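Local coordinates for thiosulfate sulfurtransferase (Pseudomonas aeruginosa, PDB 1YT8), which probably transfers a sulfane sulfur from thiosulfate to cyanide, using a chain built of repeated rhodanese-like domains, at residues Leu46-Ser49 with Arg50-Leu53; Ala57-Arg61 with Arg62-Ile66; Leu176-Ala179 with Glu180-Asp184. All blocks are in the same frame, centred on the assembly; numbering follows the deposited sequence.

Interactions 1 and 2 belong to the first rhodanese-like domain and interaction 3 to the second. Residues 46-53 lead from strand 44-45 into helix 51-58, and residues 57-66 lead out of that helix toward strand 66-69; the two centres are about 14 Å apart, and Leu46 CD1 packs 3.8 Å from Arg58 NH1. Interaction 3 comes later in the chain, at the end of helix 174-181 before strand 188-192, with its centre about 41 Å from that of interaction 2 and on the opposite side of the chain's centre. Both domains thus use an equivalent helix to connect the edge strand of a parallel sheet to an inner one.

Interaction 1. Residues Leu46-Ser49 with Arg50-Leu53; sequences LPLS and RLEL
Arg50 places CG between its backbone N and carbonyl carbon (chi1 56°) and then runs extended to NE, which carries the guanidinium back over the ring of Pro47. Pro47 CG lies over one face of the guanidinium, offset toward its rim, 3.6 Å from Arg50 NH1, while Pro47 CD comes equally close to CZ and NH2. The contact is thus the proline ring's CG-CD edge laid against a flat cation. Leu46 and Leu51 both hold CG opposite the backbone N, and their side chains meet at about a right angle, with Leu46 CD2 3.6 Å from Leu51 CD1. Leu48 CD1 adds a looser touch on Leu51 CD2 at 4.3 Å.

These residues form the turn by which the rhodanese-like domain passes from edge strand 44-45 into helix 51-58. Two backbone bonds, each spanning three residues, wind the chain: Arg50 N donates to Pro47 O over 2.8 Å, and Leu51 N to Leu48 O over 3.2 Å. Leu48 O also accepts a bond from a water, which donates to Glu52 OE1 as well and so joins the turn to the side chain of Glu52. The bend of Glu52 at chi2 (96°) brings its carboxylate to this water, and Arg417 forms a salt bridge with the same OE1. Ser49 OG is hydrogen-bonded to Glu31, and the Leu48 side chain packs against helix 75-85 through Leu75 and Ala79.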
loop_
_atom_site.group_PDB
_atom_site.type_symbol
_atom_site.label_atom_id
_atom_site.label_comp_id
_atom_site.label_asym_id
_atom_site.label_seq_id
_atom_site.Cartn_x
_atom_site.Cartn_y
_atom_site.Cartn_z
ATOM N N LEU A 46 -3.761 -10.229 0.664
ATOM C CA LEU A 46 -5.016 -9.856 1.301
ATOM C C LEU A 46 -5.275 -10.925 2.351
ATOM O O LEU A 46 -5.958 -11.918 2.101
ATOM C CB LEU A 46 -6.173 -9.787 0.295
ATOM C CG LEU A 46 -7.534 -9.449 0.929
ATOM C CD1 LEU A 46 -7.383 -8.310 1.927
ATOM C CD2 LEU A 46 -8.544 -9.089 -0.159
ATOM N N PRO A 47 -4.695 -10.741 3.542
ATOM C CA PRO A 47 -4.839 -11.675 4.661
ATOM C C PRO A 47 -6.285 -12.071 4.929
ATOM O O PRO A 47 -7.176 -11.220 4.966
ATOM C CB PRO A 47 -4.235 -10.901 5.827
ATOM C CG PRO A 47 -3.164 -10.072 5.155
ATOM C CD PRO A 47 -3.903 -9.563 3.942
ATOM N N LEU A 48 -6.510 -13.369 5.104
ATOM C CA LEU A 48 -7.842 -13.873 5.399
ATOM C C LEU A 48 -8.427 -13.033 6.534
ATOM O O LEU A 48 -9.618 -12.731 6.547
ATOM C CB LEU A 48 -7.768 -15.341 5.833
ATOM C CG LEU A 48 -9.087 -16.001 6.252
ATOM C CD1 LEU A 48 -9.987 -16.192 5.040
ATOM C CD2 LEU A 48 -8.789 -17.343 6.909
ATOM N N SER A 49 -7.571 -12.645 7.474
ATOM C CA SER A 49 -7.992 -11.842 8.624
ATOM C C SER A 49 -8.778 -10.574 8.288
ATOM O O SER A 49 -9.650 -10.164 9.063
ATOM C CB SER A 49 -6.777 -11.470 9.478
ATOM O OG SER A 49 -6.232 -12.612 10.107
ATOM N N ARG A 50 -8.473 -9.944 7.156
ATOM C CA ARG A 50 -9.183 -8.728 6.763
ATOM C C ARG A 50 -9.755 -8.782 5.345
ATOM O O ARG A 50 -10.013 -7.748 4.722
ATOM C CB ARG A 50 -8.272 -7.499 6.922
ATOM C CG ARG A 50 -6.944 -7.543 6.163
ATOM C CD ARG A 50 -6.216 -6.203 6.318
ATOM N NE ARG A 50 -4.925 -6.139 5.628
ATOM C CZ ARG A 50 -3.782 -6.634 6.101
ATOM N NH1 ARG A 50 -3.746 -7.247 7.278
ATOM N NH2 ARG A 50 -2.661 -6.498 5.403
ATOM N N LEU A 51 -9.965 -9.996 4.852
ATOM C CA LEU A 51 -10.505 -10.223 3.514
ATOM C C LEU A 51 -11.770 -9.413 3.212
ATOM O O LEU A 51 -11.833 -8.697 2.214
ATOM C CB LEU A 51 -10.796 -11.717 3.327
ATOM C CG LEU A 51 -11.412 -12.190 2.003
ATOM C CD1 LEU A 51 -10.429 -11.974 0.871
ATOM C CD2 LEU A 51 -11.774 -13.663 2.101
ATOM N N GLU A 52 -12.771 -9.517 4.079
ATOM C CA GLU A 52 -14.034 -8.811 3.870
ATOM C C GLU A 52 -13.950 -7.288 3.872
ATOM O O GLU A 52 -14.789 -6.622 3.272
ATOM C CB GLU A 52 -15.066 -9.252 4.916
ATOM C CG GLU A 52 -15.391 -10.736 4.874
ATOM C CD GLU A 52 -14.587 -11.549 5.871
ATOM O OE1 GLU A 52 -13.415 -11.200 6.136
ATOM O OE2 GLU A 52 -15.132 -12.552 6.381
ATOM N N LEU A 53 -12.945 -6.741 4.542
ATOM C CA LEU A 53 -12.789 -5.294 4.632
ATOM C C LEU A 53 -12.199 -4.633 3.388
ATOM O O LEU A 53 -12.371 -3.430 3.185
ATOM C CB LEU A 53 -11.910 -4.939 5.834
ATOM C CG LEU A 53 -12.332 -5.414 7.226
ATOM C CD1 LEU A 53 -11.250 -5.044 8.235
ATOM C CD2 LEU A 53 -13.656 -4.786 7.611
HETATM O O HOH W 1 -12.009 -13.824 6.081
#

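Interaction 2. Residues Ala57-Arg61 with Arg62-Ile66; sequences ARVPR and RDTPI
Val59 leaves helical backbone angles where helix 51-58 ends, and the chain then reverses through a type I beta turn from Arg61 to Thr64. The turn is closed by Thr64 N, which donates to Arg61 O over 3.1 Å. Thr64 OG1 donates to the same oxygen at 2.8 Å, from the same face of the carbonyl plane but tilted only 24° from it, so two donors of one residue grip one acceptor. With chi1 -61°, Thr64 keeps OG1 beside its own backbone N, which explains the double grip. A water donates to Thr64 OG1 and accepts from Arg61 N, bridging the turn.

Arg61 bends at chi2 and chi3 and folds back over the turn. Its NH1 forms a salt bridge with Asp63 OD1 at 3.2 Å, the guanidinium and carboxylate planes being nearly perpendicular (89°), while Thr64 CA lies over one face of the guanidinium. NH2 is paired with Glu23. Pro60 O meets Arg62 NH1 near the guanidinium plane in a weak hydrogen bond. On the inner side, Val59 CG1 packs against Thr64 CB at 3.8 Å and Ile66 CD1 at 3.9 Å.

The turn thereby carries the chain from helix 51-58 into strand 66-69 of the parallel sheet, with Val59 resting on Ala25 and Ile66 on Leu27 of neighbouring strand 25-28.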
loop_
_atom_site.group_PDB
_atom_site.type_symbol
_atom_site.label_atom_id
_atom_site.label_comp_id
_atom_site.label_asym_id
_atom_site.label_seq_id
_atom_site.Cartn_x
_atom_site.Cartn_y
_atom_site.Cartn_z
ATOM N N ALA A 57 -13.070 -3.443 -2.738
ATOM C CA ALA A 57 -12.339 -2.308 -3.284
ATOM C C ALA A 57 -11.187 -2.781 -4.171
ATOM O O ALA A 57 -10.941 -2.210 -5.232
ATOM C CB ALA A 57 -11.798 -1.432 -2.150
ATOM N N ARG A 58 -10.493 -3.832 -3.748
ATOM C CA ARG A 58 -9.355 -4.345 -4.510
ATOM C C ARG A 58 -9.735 -5.263 -5.675
ATOM O O ARG A 58 -8.990 -5.380 -6.647
ATOM C CB ARG A 58 -8.382 -5.048 -3.556
ATOM C CG ARG A 58 -7.861 -4.109 -2.473
ATOM C CD ARG A 58 -6.983 -4.806 -1.458
ATOM N NE ARG A 58 -5.703 -5.228 -2.016
ATOM C CZ ARG A 58 -4.757 -5.828 -1.305
ATOM N NH1 ARG A 58 -4.956 -6.067 -0.015
ATOM N NH2 ARG A 58 -3.618 -6.194 -1.881
ATOM N N VAL A 59 -10.890 -5.913 -5.574
ATOM C CA VAL A 59 -11.373 -6.801 -6.631
ATOM C C VAL A 59 -12.876 -6.540 -6.767
ATOM O O VAL A 59 -13.696 -7.378 -6.396
ATOM C CB VAL A 59 -11.142 -8.298 -6.281
ATOM C CG1 VAL A 59 -11.502 -9.178 -7.478
ATOM C CG2 VAL A 59 -9.690 -8.530 -5.879
ATOM N N PRO A 60 -13.252 -5.364 -7.303
ATOM C CA PRO A 60 -14.656 -4.977 -7.482
ATOM C C PRO A 60 -15.514 -5.841 -8.410
ATOM O O PRO A 60 -16.700 -6.037 -8.143
ATOM C CB PRO A 60 -14.553 -3.529 -7.961
ATOM C CG PRO A 60 -13.277 -3.528 -8.735
ATOM C CD PRO A 60 -12.353 -4.321 -7.831
ATOM N N ARG A 61 -14.928 -6.348 -9.490
ATOM C CA ARG A 61 -15.673 -7.182 -10.439
ATOM C C ARG A 61 -15.938 -8.549 -9.826
ATOM O O ARG A 61 -15.014 -9.336 -9.624
ATOM C CB ARG A 61 -14.884 -7.359 -11.738
ATOM C CG ARG A 61 -15.504 -6.707 -12.957
ATOM C CD ARG A 61 -15.390 -7.632 -14.163
ATOM N NE ARG A 61 -14.032 -8.144 -14.338
ATOM C CZ ARG A 61 -13.721 -9.178 -15.113
ATOM N NH1 ARG A 61 -14.674 -9.812 -15.783
ATOM N NH2 ARG A 61 -12.463 -9.584 -15.215
ATOM N N ARG A 62 -17.204 -8.838 -9.545
ATOM C CA ARG A 62 -17.570 -10.100 -8.918
ATOM C C ARG A 62 -17.212 -11.350 -9.714
ATOM O O ARG A 62 -17.071 -12.427 -9.135
ATOM C CB ARG A 62 -19.065 -10.102 -8.582
ATOM C CG ARG A 62 -19.493 -8.983 -7.627
ATOM C CD ARG A 62 -18.788 -9.068 -6.277
ATOM N NE ARG A 62 -19.380 -8.172 -5.280
ATOM C CZ ARG A 62 -19.139 -6.867 -5.182
ATOM N NH1 ARG A 62 -18.304 -6.268 -6.019
ATOM N NH2 ARG A 62 -19.745 -6.154 -4.241
ATOM N N ASP A 63 -17.059 -11.224 -11.030
ATOM C CA ASP A 63 -16.709 -12.389 -11.837
ATOM C C ASP A 63 -15.243 -12.392 -12.282
ATOM O O ASP A 63 -14.882 -13.033 -13.267
ATOM C CB ASP A 63 -17.655 -12.513 -13.046
ATOM C CG ASP A 63 -17.418 -11.446 -14.100
ATOM O OD1 ASP A 63 -17.037 -10.314 -13.737
ATOM O OD2 ASP A 63 -17.633 -11.743 -15.298
ATOM N N THR A 64 -14.399 -11.671 -11.546
ATOM C CA THR A 64 -12.966 -11.629 -11.846
ATOM C C THR A 64 -12.383 -12.995 -11.489
ATOM O O THR A 64 -12.744 -13.576 -10.465
ATOM C CB THR A 64 -12.215 -10.595 -10.967
ATOM O OG1 THR A 64 -12.721 -9.280 -11.212
ATOM C CG2 THR A 64 -10.717 -10.626 -11.266
ATOM N N PRO A 65 -11.494 -13.537 -12.334
ATOM C CA PRO A 65 -10.911 -14.842 -12.002
ATOM C C PRO A 65 -10.006 -14.667 -10.779
ATOM O O PRO A 65 -8.921 -14.093 -10.880
ATOM C CB PRO A 65 -10.116 -15.193 -13.255
ATOM C CG PRO A 65 -10.901 -14.519 -14.350
ATOM C CD PRO A 65 -11.204 -13.176 -13.733
ATOM N N ILE A 66 -10.461 -15.146 -9.627
ATOM C CA ILE A 66 -9.684 -15.028 -8.397
ATOM C C ILE A 66 -9.056 -16.364 -8.024
ATOM O O ILE A 66 -9.731 -17.392 -8.008
ATOM C CB ILE A 66 -10.567 -14.589 -7.210
ATOM C CG1 ILE A 66 -11.210 -13.237 -7.500
ATOM C CG2 ILE A 66 -9.729 -14.519 -5.928
ATOM C CD1 ILE A 66 -12.271 -12.858 -6.486
HETATM O O HOH W 2 -12.187 -6.761 -10.097
#

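Interaction 3. Residues Leu176-Ala179 with Glu180-Asp184; sequences LRVA and ELAPD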
loop_
_atom_site.group_PDB
_atom_site.type_symbol
_atom_site.label_atom_id
_atom_site.label_comp_id
_atom_site.label_asym_id
_atom_site.label_seq_id
_atom_site.Cartn_x
_atom_site.Cartn_y
_atom_site.Cartn_z
ATOM N N LEU A 176 5.419 18.978 -10.332
ATOM C CA LEU A 176 4.531 20.112 -10.089
ATOM C C LEU A 176 5.119 21.217 -9.205
ATOM O O LEU A 176 4.878 22.399 -9.448
ATOM C CB LEU A 176 3.224 19.629 -9.454
ATOM C CG LEU A 176 2.160 20.680 -9.098
ATOM C CD1 LEU A 176 1.584 21.293 -10.368
ATOM C CD2 LEU A 176 1.043 20.028 -8.290
ATOM N N ARG A 177 5.891 20.838 -8.189
ATOM C CA ARG A 177 6.440 21.817 -7.247
ATOM C C ARG A 177 7.890 22.259 -7.425
ATOM O O ARG A 177 8.286 23.280 -6.865
ATOM C CB ARG A 177 6.306 21.277 -5.822
ATOM C CG ARG A 177 4.999 20.558 -5.532
ATOM C CD ARG A 177 3.855 21.513 -5.283
ATOM N NE ARG A 177 2.604 20.782 -5.106
ATOM C CZ ARG A 177 1.438 21.349 -4.814
ATOM N NH1 ARG A 177 1.358 22.664 -4.658
ATOM N NH2 ARG A 177 0.347 20.601 -4.696
ATOM N N VAL A 178 8.676 21.509 -8.193
ATOM C CA VAL A 178 10.099 21.816 -8.345
ATOM C C VAL A 178 10.494 23.226 -8.783
ATOM O O VAL A 178 11.497 23.763 -8.306
ATOM C CB VAL A 178 10.802 20.787 -9.279
ATOM C CG1 VAL A 178 10.353 20.972 -10.716
ATOM C CG2 VAL A 178 12.320 20.928 -9.158
ATOM N N ALA A 179 9.721 23.836 -9.674
ATOM C CA ALA A 179 10.055 25.181 -10.142
ATOM C C ALA A 179 10.009 26.224 -9.019
ATOM O O ALA A 179 10.713 27.231 -9.076
ATOM C CB ALA A 179 9.119 25.589 -11.275
ATOM N N GLU A 180 9.187 25.974 -8.004
ATOM C CA GLU A 180 9.048 26.893 -6.872
ATOM C C GLU A 180 10.103 26.617 -5.798
ATOM O O GLU A 180 10.443 27.499 -5.012
ATOM C CB GLU A 180 7.655 26.755 -6.244
ATOM C CG GLU A 180 6.480 26.949 -7.199
ATOM C CD GLU A 180 5.913 28.362 -7.191
ATOM O OE1 GLU A 180 5.761 28.946 -6.095
ATOM O OE2 GLU A 180 5.594 28.883 -8.282
ATOM N N LEU A 181 10.612 25.391 -5.756
ATOM C CA LEU A 181 11.619 25.027 -4.762
ATOM C C LEU A 181 13.044 25.188 -5.291
ATOM O O LEU A 181 13.987 25.344 -4.515
ATOM C CB LEU A 181 11.393 23.585 -4.293
ATOM C CG LEU A 181 10.066 23.334 -3.566
ATOM C CD1 LEU A 181 9.920 21.851 -3.267
ATOM C CD2 LEU A 181 10.015 24.141 -2.278
ATOM N N ALA A 182 13.189 25.157 -6.613
ATOM C CA ALA A 182 14.493 25.303 -7.255
ATOM C C ALA A 182 14.351 26.150 -8.521
ATOM O O ALA A 182 14.615 25.682 -9.633
ATOM C CB ALA A 182 15.059 23.929 -7.600
ATOM N N PRO A 183 13.941 27.421 -8.364
ATOM C CA PRO A 183 13.755 28.341 -9.493
ATOM C C PRO A 183 15.003 28.632 -10.324
ATOM O O PRO A 183 14.910 28.861 -11.530
ATOM C CB PRO A 183 13.185 29.595 -8.826
ATOM C CG PRO A 183 13.795 29.558 -7.452
ATOM C CD PRO A 183 13.651 28.093 -7.083
ATOM N N ASP A 184 16.166 28.626 -9.681
ATOM C CA ASP A 184 17.420 28.885 -10.378
ATOM C C ASP A 184 17.846 27.599 -11.093
ATOM O O ASP A 184 18.017 26.557 -10.463
ATOM C CB ASP A 184 18.499 29.300 -9.373
ATOM C CG ASP A 184 19.702 29.947 -10.035
ATOM O OD1 ASP A 184 20.156 29.445 -11.083
ATOM O OD2 ASP A 184 20.201 30.957 -9.495
#
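Arg177 and Val178 offer their carbonyls to Glu180, Leu181 and Ala182 in the last turn of helix 174-181, where the helix of the second rhodanese-like domain gives way to the loop leading to strand 188-192. Of the backbone bonds, Ala182 N to Val178 O is the shortest at 2.8 Å and spans four residues. Arg177 O accepts from Glu180 N over 3.1 Å, a three-residue bond. Leu181 N is shared weakly between Arg177 O and Val178 O. Three- and four-residue bonds thus coexist in this last turn, and Ala182 is the first residue to leave helical backbone angles.

Apolar contacts are sparse within the turn. Val178 CG2 comes 4.4 Å from Ala182 CB, and both side chains rest on Val189 of strand 188-192, so this flank of the helix end lies against the sheet. Leu181, with CG opposite its carbonyl carbon (chi1 -64°), brings CG to 3.7 Å from Arg177 O and touches Val169, in the loop after strand 167-168.

The charged groups find partners outside the turn. Arg177 NE is in a salt bridge with Glu173, four residues earlier and just before the helix, and Glu180 OE2 is hydrogen-bonded to Thr247 OG1 and Ser244 N. Pro183 has no N-H to continue the helical pattern; its ring instead packs beside the Ala179 carbonyl, with Pro183 CB 3.4 Å from Ala179 O.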